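Local coordinates for protein K5 lyase (Enterobacteria phage k1-5, PDB 2X3H) that cleaves the K5 capsular polysaccharide of its bacterial host by lyase chemistry, probably as a trimeric phage tail spike built around a parallel beta-helix, at residues S299-S304 / S326-N331. Residues are numbered along the deposited sequence; the frame is centred on the assembly and turned at random.
Sequences STNLIS and SDNVIN
N301 and N328 pair as equivalent asparagines on successive coils of a parallel beta-helix. Their amides lie side by side, with planes only 2° apart. N328 OD1 accepts two bonds, from N301 N at 2.9 Å and from N301 ND2 at 3.0 Å. The donors come from opposite faces of the N328 amide plane. In both residues CG stands anti to the carbonyl carbon (chi1 -60° and -61°), which turns the amide back beside the backbone N. The repeat goes on to either side: N301 OD1 takes the N278 backbone N-H, and N362 OD1 takes that of N328.

The strands then run parallel, bonded by V329 N to N301 O (3.0 Å), I303 N to V329 O (2.8 Å) and N331 N to I303 O (2.7 Å). Packing is tightest where L302 CD1 meets V329 CG1 at 3.3 Å. On the other face I303 CD1 sits only loosely by I330 CG1, at 4.4 Å. The turn end is more open, with S299 and S326 partly exposed. There T300 N reaches S326 O at 3.2 Å, and T300 CG2 lies alongside D327 CB.

D327 bridges to R394 of the second subunit, whose F367 packs on V329. Within the chain, strand 279-286 flanks 302-309, strand 363-369 flanks 329-336, and I330 rests on strand 321-323.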
# COMPACT_ATOMS: atom_id res chain seq x y z
N SER A 299 -18.50 -7.23 -1.05
CA SER A 299 -18.08 -6.56 0.17
C SER A 299 -16.71 -6.99 0.67
O SER A 299 -16.20 -8.07 0.34
CB SER A 299 -19.12 -6.81 1.25
OG SER A 299 -19.39 -8.19 1.37
N THR A 300 -16.15 -6.13 1.51
CA THR A 300 -14.87 -6.36 2.18
C THR A 300 -13.75 -6.82 1.25
O THR A 300 -12.97 -7.71 1.59
CB THR A 300 -15.01 -7.23 3.46
OG1 THR A 300 -15.48 -8.54 3.12
CG2 THR A 300 -16.00 -6.57 4.43
N ASN A 301 -13.67 -6.20 0.06
CA ASN A 301 -12.50 -6.34 -0.79
C ASN A 301 -11.52 -5.24 -0.48
O ASN A 301 -11.94 -4.13 -0.16
CB ASN A 301 -12.89 -6.28 -2.27
CG ASN A 301 -13.87 -7.36 -2.66
OD1 ASN A 301 -13.51 -8.56 -2.70
ND2 ASN A 301 -15.12 -6.98 -2.92
N LEU A 302 -10.24 -5.56 -0.58
CA LEU A 302 -9.17 -4.58 -0.36
C LEU A 302 -8.46 -4.38 -1.69
O LEU A 302 -7.82 -5.30 -2.20
CB LEU A 302 -8.18 -5.09 0.69
CG LEU A 302 -6.99 -4.19 1.06
CD1 LEU A 302 -7.36 -2.76 1.29
CD2 LEU A 302 -6.26 -4.77 2.29
N ILE A 303 -8.63 -3.19 -2.25
CA ILE A 303 -8.05 -2.84 -3.55
C ILE A 303 -6.98 -1.77 -3.30
O ILE A 303 -7.25 -0.75 -2.66
CB ILE A 303 -9.12 -2.31 -4.48
CG1 ILE A 303 -10.15 -3.42 -4.77
CG2 ILE A 303 -8.50 -1.72 -5.75
CD1 ILE A 303 -11.46 -2.92 -5.26
N SER A 304 -5.76 -2.01 -3.78
CA SER A 304 -4.63 -1.19 -3.34
C SER A 304 -3.64 -0.91 -4.45
O SER A 304 -3.18 -1.84 -5.12
CB SER A 304 -3.94 -1.90 -2.16
OG SER A 304 -2.87 -1.13 -1.65
N SER A 326 -20.35 -2.83 -0.44
CA SER A 326 -20.18 -2.28 0.92
C SER A 326 -18.89 -2.70 1.60
O SER A 326 -18.37 -3.80 1.37
CB SER A 326 -21.34 -2.70 1.79
OG SER A 326 -21.33 -4.10 1.95
N ASP A 327 -18.39 -1.82 2.46
CA ASP A 327 -17.24 -2.12 3.32
C ASP A 327 -16.00 -2.49 2.52
O ASP A 327 -15.18 -3.28 2.98
CB ASP A 327 -17.59 -3.23 4.31
CG ASP A 327 -18.72 -2.85 5.22
OD1 ASP A 327 -18.57 -1.85 5.96
OD2 ASP A 327 -19.75 -3.57 5.23
N ASN A 328 -15.88 -1.93 1.32
CA ASN A 328 -14.65 -2.10 0.54
C ASN A 328 -13.64 -1.00 0.82
O ASN A 328 -14.03 0.09 1.23
CB ASN A 328 -14.97 -2.10 -0.94
CG ASN A 328 -15.88 -3.23 -1.31
OD1 ASN A 328 -15.46 -4.39 -1.36
ND2 ASN A 328 -17.16 -2.92 -1.55
N VAL A 329 -12.37 -1.30 0.59
CA VAL A 329 -11.30 -0.34 0.80
C VAL A 329 -10.59 -0.16 -0.53
O VAL A 329 -10.19 -1.14 -1.15
CB VAL A 329 -10.27 -0.87 1.83
CG1 VAL A 329 -9.00 0.02 1.87
CG2 VAL A 329 -10.92 -1.01 3.21
N ILE A 330 -10.46 1.09 -0.97
CA ILE A 330 -9.82 1.38 -2.25
C ILE A 330 -8.68 2.35 -1.93
O ILE A 330 -8.92 3.54 -1.70
CB ILE A 330 -10.84 2.00 -3.23
CG1 ILE A 330 -12.01 1.05 -3.47
CG2 ILE A 330 -10.17 2.39 -4.55
CD1 ILE A 330 -13.32 1.77 -3.74
N ASN A 331 -7.46 1.85 -1.89
CA ASN A 331 -6.33 2.66 -1.44
C ASN A 331 -5.41 3.08 -2.59
O ASN A 331 -5.05 2.27 -3.44
CB ASN A 331 -5.53 1.92 -0.34
CG ASN A 331 -4.67 2.87 0.51
OD1 ASN A 331 -3.45 2.75 0.54
ND2 ASN A 331 -5.30 3.82 1.20